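Local coordinates for RNA polymerase sigma-H factor (PDB 3MZY), which probably serves as a sigma-70 family initiation factor, bringing RNA polymerase to specific initiation sites on DNA and then being released, at residues A[5-10]-A[43-48]; A[13-18]-A[120-125]. One frame throughout, in Å; residues are numbered along the deposited sequence.

Contact 1 (A[5-10]-A[43-48])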
ATOM      1  N   GLU A   5     -13.160   4.962   2.988  1.00144.35           N
ATOM      2  CA  GLU A   5     -12.774   6.272   2.385  1.00148.40           C
ATOM      3  C   GLU A   5     -11.696   6.995   3.207  1.00133.19           C
ATOM      4  O   GLU A   5     -10.613   7.297   2.695  1.00125.98           O
ATOM      5  CB  GLU A   5     -14.011   7.170   2.206  1.00173.96           C
ATOM      6  N   ASP A   6     -12.005   7.240   4.482  1.00130.67           N
ATOM      7  CA  ASP A   6     -11.216   8.117   5.360  1.00123.90           C
ATOM      8  C   ASP A   6      -9.795   7.603   5.572  1.00106.86           C
ATOM      9  O   ASP A   6      -8.818   8.250   5.155  1.00106.96           O
ATOM     10  CB  ASP A   6     -11.911   8.279   6.720  1.00124.95           C
ATOM     11  CG  ASP A   6     -13.223   7.515   6.803  1.00133.24           C
ATOM     12  OD1 ASP A   6     -13.177   6.271   6.638  1.00127.29           O
ATOM     13  OD2 ASP A   6     -14.284   8.148   7.034  1.00147.99           O
ATOM     14  N   LEU A   7      -9.705   6.433   6.207  1.00 96.48           N
ATOM     15  CA  LEU A   7      -8.436   5.777   6.515  1.00 84.87           C
ATOM     16  C   LEU A   7      -7.719   5.266   5.273  1.00 81.62           C
ATOM     17  O   LEU A   7      -6.567   4.833   5.356  1.00 76.00           O
ATOM     18  CB  LEU A   7      -8.669   4.611   7.482  1.00 81.74           C
ATOM     19  CG  LEU A   7      -9.009   4.936   8.940  1.00 82.41           C
ATOM     20  CD1 LEU A   7      -9.700   3.761   9.606  1.00 84.71           C
ATOM     21  CD2 LEU A   7      -7.761   5.333   9.714  1.00 80.31           C
ATOM     22  N   VAL A   8      -8.400   5.306   4.131  1.00 88.00           N
ATOM     23  CA  VAL A   8      -7.844   4.822   2.863  1.00 86.27           C
ATOM     24  C   VAL A   8      -6.559   5.564   2.487  1.00 82.51           C
ATOM     25  O   VAL A   8      -5.587   4.943   2.070  1.00 76.25           O
ATOM     26  CB  VAL A   8      -8.893   4.870   1.719  1.00 98.68           C
ATOM     27  CG1 VAL A   8      -8.249   4.668   0.360  1.00 98.04           C
ATOM     28  CG2 VAL A   8      -9.956   3.815   1.946  1.00105.55           C
ATOM     29  N   GLN A   9      -6.550   6.882   2.650  1.00 89.94           N
ATOM     30  CA  GLN A   9      -5.334   7.653   2.423  1.00 92.20           C
ATOM     31  C   GLN A   9      -4.176   7.122   3.269  1.00 84.34           C
ATOM     32  O   GLN A   9      -3.070   6.912   2.773  1.00 83.02           O
ATOM     33  CB  GLN A   9      -5.575   9.133   2.687  1.00106.83           C
ATOM     34  CG  GLN A   9      -5.530  10.005   1.432  1.00122.89           C
ATOM     35  CD  GLN A   9      -6.760   9.873   0.542  1.00131.52           C
ATOM     36  OE1 GLN A   9      -7.094   8.785   0.063  1.00122.54           O
ATOM     37  NE2 GLN A   9      -7.426  10.997   0.301  1.00152.72           N
ATOM     38  N   GLU A  10      -4.457   6.860   4.537  1.00 82.02           N
ATOM     39  CA  GLU A  10      -3.445   6.396   5.476  1.00 80.29           C
ATOM     40  C   GLU A  10      -2.878   5.032   5.087  1.00 74.63           C
ATOM     41  O   GLU A  10      -1.665   4.842   5.100  1.00 77.34           O
ATOM     42  CB  GLU A  10      -4.015   6.408   6.902  1.00 81.03           C
ATOM     43  CG  GLU A  10      -4.002   7.818   7.543  1.00 91.64           C
ATOM     44  CD  GLU A  10      -5.150   8.742   7.091  1.00 97.47           C
ATOM     45  OE1 GLU A  10      -6.142   8.266   6.481  1.00 93.78           O
ATOM     46  OE2 GLU A  10      -5.059   9.958   7.367  1.00108.78           O
ATOM     47  N   SER A  43      -1.938   5.361  13.829  1.00 61.96           N
ATOM     48  CA  SER A  43      -1.459   6.749  13.898  1.00 67.15           C
ATOM     49  C   SER A  43      -2.567   7.783  13.664  1.00 67.63           C
ATOM     50  O   SER A  43      -2.665   8.771  14.389  1.00 73.16           O
ATOM     51  CB  SER A  43      -0.359   6.990  12.860  1.00 71.14           C
ATOM     52  OG  SER A  43       0.929   7.042  13.445  1.00 78.54           O
ATOM     53  N   ALA A  44      -3.386   7.562  12.641  1.00 64.32           N
ATOM     54  CA  ALA A  44      -4.389   8.550  12.250  1.00 67.62           C
ATOM     55  C   ALA A  44      -5.598   8.491  13.164  1.00 67.26           C
ATOM     56  O   ALA A  44      -6.318   9.488  13.321  1.00 73.18           O
ATOM     57  CB  ALA A  44      -4.803   8.361  10.804  1.00 66.79           C
ATOM     58  N   ILE A  45      -5.823   7.330  13.776  1.00 62.34           N
ATOM     59  CA  ILE A  45      -6.865   7.232  14.788  1.00 62.97           C
ATOM     60  C   ILE A  45      -6.373   7.828  16.121  1.00 65.34           C
ATOM     61  O   ILE A  45      -7.113   8.559  16.764  1.00 69.28           O
ATOM     62  CB  ILE A  45      -7.419   5.789  14.949  1.00 60.62           C
ATOM     63  CG1 ILE A  45      -7.878   5.244  13.587  1.00 61.60           C
ATOM     64  CG2 ILE A  45      -8.588   5.768  15.949  1.00 62.18           C
ATOM     65  CD1 ILE A  45      -8.067   3.731  13.530  1.00 62.08           C
ATOM     66  N   ARG A  46      -5.130   7.525  16.512  1.00 64.80           N
ATOM     67  CA  ARG A  46      -4.530   8.088  17.731  1.00 69.81           C
ATOM     68  C   ARG A  46      -4.518   9.607  17.639  1.00 77.67           C
ATOM     69  O   ARG A  46      -4.970  10.272  18.562  1.00 83.07           O
ATOM     70  CB  ARG A  46      -3.120   7.522  18.020  1.00 71.10           C
ATOM     71  CG  ARG A  46      -2.248   8.412  18.912  1.00 80.66           C
ATOM     72  CD  ARG A  46      -0.879   7.814  19.256  1.00 85.75           C
ATOM     73  NE  ARG A  46      -0.860   7.277  20.620  1.00 90.23           N
ATOM     74  CZ  ARG A  46       0.213   7.210  21.411  1.00 99.93           C
ATOM     75  NH1 ARG A  46       1.395   7.646  20.991  1.00108.86           N
ATOM     76  NH2 ARG A  46       0.104   6.702  22.634  1.00101.95           N
ATOM     77  N   LYS A  47      -4.035  10.147  16.515  1.00 80.19           N
ATOM     78  CA  LYS A  47      -4.027  11.603  16.292  1.00 90.74           C
ATOM     79  C   LYS A  47      -5.434  12.189  16.421  1.00 93.45           C
ATOM     80  O   LYS A  47      -5.639  13.131  17.179  1.00103.51           O
ATOM     81  CB  LYS A  47      -3.396  11.974  14.942  1.00 93.36           C
ATOM     82  N   ALA A  48      -6.400  11.614  15.711  1.00104.40           N
ATOM     83  CA  ALA A  48      -7.787  12.067  15.794  1.00106.09           C
ATOM     84  C   ALA A  48      -8.391  11.850  17.187  1.00108.57           C
ATOM     85  O   ALA A  48      -9.455  12.391  17.496  1.00111.12           O
ATOM     86  CB  ALA A  48      -8.638  11.393  14.726  1.00108.91           C
TER
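Glu10 meets Ala44 through the aliphatic part of its side chain, and this is the tight half of the contact. Both side chains set out toward the opposite segment, and the methylene CG of Glu10 comes to 3.4 Å from CB of Ala44. The carboxylate carbon follows, with CD of Glu10 at 3.7 Å from the same Ala44 CB. A bend in the chain (chi2 79°) turns the carboxylate back toward its own backbone, leaving it alongside the methyl, with OE2 of Glu10 3.8 Å from Ala44 CB. Alanine suits this place because its single methyl lets the helices come close, with the CA atoms of Glu10 and Ala44 7.2 Å apart. Glutamate suits the surface setting, since its methylenes can pack against a methyl in a place that is only partly exposed.

The other half is looser and more open to water. Neither Leu7 nor Ile45 sets out directly at the other segment; their branch ends make the approach instead. CD2 of Leu7 reaches CG1 of Ile45 at 3.9 Å, and the two side chains cross at about a right angle. The same methyl of Leu7 passes Ala44 CB at 4.4 Å. Ile45 is exposed, so leucine here covers just part of an otherwise solvent-facing apolar group. No hydrogen bond links the segments.

The contact joins the beginning of helix 8-21 to the later part of helix 29-50, within sigma-70 region 2. Behind it, Gln9 OE1 accepts a hydrogen bond from Lys103 of helix 91-109.

Contact 2 (A[13-18]-A[120-125])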
ATOM      1  N   LEU A  13      -0.547   5.449   2.230  1.00 57.96           N
ATOM      2  CA  LEU A  13       0.709   6.010   2.722  1.00 60.80           C
ATOM      3  C   LEU A  13       1.536   4.871   3.334  1.00 61.62           C
ATOM      4  O   LEU A  13       2.711   4.688   2.973  1.00 62.45           O
ATOM      5  CB  LEU A  13       0.447   7.089   3.786  1.00 61.58           C
ATOM      6  CG  LEU A  13       1.394   8.276   3.997  1.00 64.51           C
ATOM      7  CD1 LEU A  13       1.483   8.582   5.497  1.00 65.00           C
ATOM      8  CD2 LEU A  13       2.810   8.091   3.401  1.00 67.02           C
ATOM      9  N   GLY A  14       0.901   4.120   4.248  1.00 61.24           N
ATOM     10  CA  GLY A  14       1.491   2.941   4.891  1.00 62.15           C
ATOM     11  C   GLY A  14       2.147   2.021   3.876  1.00 62.70           C
ATOM     12  O   GLY A  14       3.282   1.593   4.079  1.00 64.50           O
ATOM     13  N   LEU A  15       1.450   1.756   2.771  1.00 61.14           N
ATOM     14  CA  LEU A  15       1.942   0.868   1.741  1.00 60.98           C
ATOM     15  C   LEU A  15       3.159   1.443   1.015  1.00 63.03           C
ATOM     16  O   LEU A  15       4.140   0.730   0.787  1.00 63.87           O
ATOM     17  CB  LEU A  15       0.831   0.523   0.733  1.00 59.86           C
ATOM     18  CG  LEU A  15       1.222  -0.246  -0.545  1.00 58.06           C
ATOM     19  CD1 LEU A  15       1.636  -1.680  -0.242  1.00 56.61           C
ATOM     20  CD2 LEU A  15       0.105  -0.254  -1.574  1.00 55.36           C
ATOM     21  N   LEU A  16       3.069   2.719   0.626  1.00 63.75           N
ATOM     22  CA  LEU A  16       4.153   3.444  -0.012  1.00 64.90           C
ATOM     23  C   LEU A  16       5.406   3.459   0.858  1.00 65.68           C
ATOM     24  O   LEU A  16       6.531   3.412   0.348  1.00 66.73           O
ATOM     25  CB  LEU A  16       3.706   4.875  -0.302  1.00 66.13           C
ATOM     26  CG  LEU A  16       3.389   5.337  -1.729  1.00 67.68           C
ATOM     27  CD1 LEU A  16       2.937   4.201  -2.636  1.00 67.68           C
ATOM     28  CD2 LEU A  16       2.343   6.442  -1.674  1.00 68.70           C
ATOM     29  N   LYS A  17       5.189   3.543   2.167  1.00 65.06           N
ATOM     30  CA  LYS A  17       6.259   3.448   3.159  1.00 66.27           C
ATOM     31  C   LYS A  17       6.825   2.040   3.164  1.00 65.64           C
ATOM     32  O   LYS A  17       8.040   1.859   3.122  1.00 66.98           O
ATOM     33  CB  LYS A  17       5.736   3.799   4.556  1.00 66.08           C
ATOM     34  CG  LYS A  17       5.776   5.285   4.882  1.00 68.08           C
ATOM     35  CD  LYS A  17       5.564   5.530   6.371  1.00 68.82           C
ATOM     36  CE  LYS A  17       5.241   6.980   6.642  1.00 69.75           C
ATOM     37  NZ  LYS A  17       5.215   7.246   8.106  1.00 70.75           N
ATOM     38  N   ALA A  18       5.932   1.050   3.208  1.00 63.47           N
ATOM     39  CA  ALA A  18       6.319  -0.351   3.132  1.00 62.64           C
ATOM     40  C   ALA A  18       7.286  -0.581   1.972  1.00 62.97           C
ATOM     41  O   ALA A  18       8.356  -1.157   2.153  1.00 63.46           O
ATOM     42  CB  ALA A  18       5.088  -1.232   2.981  1.00 60.78           C
ATOM     43  N   TYR A 120      -8.091  -4.478  -0.208  1.00 45.23           N
ATOM     44  CA  TYR A 120      -8.098  -5.009   1.162  1.00 45.99           C
ATOM     45  C   TYR A 120      -6.800  -4.796   1.885  1.00 45.07           C
ATOM     46  O   TYR A 120      -6.800  -4.654   3.107  1.00 46.02           O
ATOM     47  CB  TYR A 120      -8.544  -6.465   1.213  1.00 46.79           C
ATOM     48  CG  TYR A 120      -9.960  -6.564   0.744  1.00 48.48           C
ATOM     49  CD1 TYR A 120     -10.258  -6.981  -0.561  1.00 45.39           C
ATOM     50  CD2 TYR A 120     -11.019  -6.173   1.588  1.00 49.81           C
ATOM     51  CE1 TYR A 120     -11.578  -7.049  -1.001  1.00 48.72           C
ATOM     52  CE2 TYR A 120     -12.348  -6.230   1.160  1.00 50.53           C
ATOM     53  CZ  TYR A 120     -12.618  -6.663  -0.129  1.00 50.84           C
ATOM     54  OH  TYR A 120     -13.919  -6.711  -0.549  1.00 52.69           O
ATOM     55  N   LEU A 121      -5.718  -4.740   1.111  1.00 44.24           N
ATOM     56  CA  LEU A 121      -4.397  -4.508   1.627  1.00 44.50           C
ATOM     57  C   LEU A 121      -4.322  -3.158   2.317  1.00 45.09           C
ATOM     58  O   LEU A 121      -3.863  -3.071   3.468  1.00 46.02           O
ATOM     59  CB  LEU A 121      -3.387  -4.566   0.492  1.00 45.05           C
ATOM     60  CG  LEU A 121      -1.901  -4.591   0.856  1.00 46.44           C
ATOM     61  CD1 LEU A 121      -1.542  -5.817   1.713  1.00 46.05           C
ATOM     62  CD2 LEU A 121      -1.074  -4.549  -0.424  1.00 47.24           C
ATOM     63  N   ILE A 122      -4.801  -2.114   1.634  1.00 44.62           N
ATOM     64  CA  ILE A 122      -4.758  -0.764   2.195  1.00 45.27           C
ATOM     65  C   ILE A 122      -5.753  -0.538   3.320  1.00 45.36           C
ATOM     66  O   ILE A 122      -5.679   0.476   4.013  1.00 46.85           O
ATOM     67  CB  ILE A 122      -4.888   0.359   1.109  1.00 46.29           C
ATOM     68  CG1 ILE A 122      -6.327   0.423   0.561  1.00 46.77           C
ATOM     69  CG2 ILE A 122      -3.781   0.201   0.062  1.00 45.62           C
ATOM     70  CD1 ILE A 122      -6.545   1.263  -0.719  1.00 47.13           C
ATOM     71  N   ARG A 123      -6.667  -1.480   3.523  1.00 45.07           N
ATOM     72  CA  ARG A 123      -7.559  -1.422   4.693  1.00 45.63           C
ATOM     73  C   ARG A 123      -7.055  -2.318   5.848  1.00 45.34           C
ATOM     74  O   ARG A 123      -7.799  -2.605   6.792  1.00 45.20           O
ATOM     75  CB  ARG A 123      -8.999  -1.770   4.295  1.00 46.99           C
ATOM     76  CG  ARG A 123      -9.683  -0.710   3.463  1.00 47.95           C
ATOM     77  CD  ARG A 123     -10.943  -1.251   2.769  1.00 48.99           C
ATOM     78  NE  ARG A 123     -11.694  -0.189   2.093  1.00 51.60           N
ATOM     79  CZ  ARG A 123     -11.339   0.401   0.943  1.00 52.31           C
ATOM     80  NH1 ARG A 123     -10.217   0.056   0.304  1.00 49.13           N
ATOM     81  NH2 ARG A 123     -12.107   1.354   0.425  1.00 53.14           N
ATOM     82  N   GLY A 124      -5.807  -2.786   5.745  1.00 44.98           N
ATOM     83  CA  GLY A 124      -5.127  -3.423   6.879  1.00 45.44           C
ATOM     84  C   GLY A 124      -5.462  -4.887   7.107  1.00 47.11           C
ATOM     85  O   GLY A 124      -5.337  -5.404   8.239  1.00 48.07           O
ATOM     86  N   TYR A 125      -5.892  -5.555   6.035  1.00 42.69           N
ATOM     87  CA  TYR A 125      -6.189  -6.973   6.055  1.00 40.01           C
ATOM     88  C   TYR A 125      -4.927  -7.738   5.694  1.00 41.79           C
ATOM     89  O   TYR A 125      -4.165  -7.301   4.830  1.00 43.82           O
ATOM     90  CB  TYR A 125      -7.301  -7.273   5.062  1.00 38.73           C
ATOM     91  CG  TYR A 125      -8.637  -6.763   5.525  1.00 38.50           C
ATOM     92  CD1 TYR A 125      -9.316  -7.397   6.554  1.00 38.03           C
ATOM     93  CD2 TYR A 125      -9.197  -5.610   4.966  1.00 40.35           C
ATOM     94  CE1 TYR A 125     -10.540  -6.915   7.001  1.00 39.03           C
ATOM     95  CE2 TYR A 125     -10.419  -5.132   5.392  1.00 40.79           C
ATOM     96  CZ  TYR A 125     -11.079  -5.787   6.411  1.00 39.85           C
ATOM     97  OH  TYR A 125     -12.267  -5.299   6.857  1.00 42.00           O
TER
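Leu15 and Leu121 touch through methyl groups, and the flat groups, the rings of Tyr120 and Tyr125, stand back from that meeting. Tyr125 CD2 lies in the plane of the Tyr120 ring at its rim; at the edge of the Tyr125 ring, in turn, lies the backbone C of Tyr120, which is main chain and not the other ring. Both tyrosines also pack on Ile130, so they join the turn to helix 127-134; neither ring reaches segment 13-18.

Across the interface the chemistry is wholly apolar. CD1 of Leu15 sits 4.0 Å from CD2 of Leu121, and the two side chains cross at about a right angle. Each leucine holds its CG opposite the backbone N (chi1 171° in Leu15), which carries CD1 of Leu15 to CD2 of Leu121. The second fork of Leu15 goes to another partner, CD2 lying 4.2 Å from CG2 of Ile122. Branched aliphatic residues suit this buried place because their separate methyls can serve several neighbours: Leu15 also touches Ile37 and Phe102, Leu121 shares Ile37, and the rest of Ile122 runs on to Ile12, earlier on the same helix as Leu15.

Just beyond, the chain reverses. Gly124 N bonds to Leu121 O at 3.0 Å and Tyr125 N to Tyr120 O at 3.2 Å. Glycine fits at 124 because its phi is positive (82°), a backbone shape that a side chain would hinder. This is a Schellman motif ending helix 112-121. It leads to helices 127-134 and 138-159, a succession consistent with the helix-turn-helix of sigma-70 region 4, which would then pack here against the region 2 helix 8-21.

How the contacts relate
Contact 2 belongs to the core, its centre about 3 Å from the centre of the chain, whereas contact 1 lies at the surface, its centre about 14 Å from that of the chain. Both use helix 8-21, contact 1 at its beginning and contact 2 further along. In contact 1 its partner is a region 2 helix, and a charged residue lends its methylenes beside apolar groups; in contact 2 the partner comes from a distant part of the sequence and only aliphatic side chains meet. Neither has a hydrogen bond across it. Val8 connects them: its CG1 lies 4.0 Å from Ile122 CD1, and its CG2 packs 3.6 Å from Arg123 NH2.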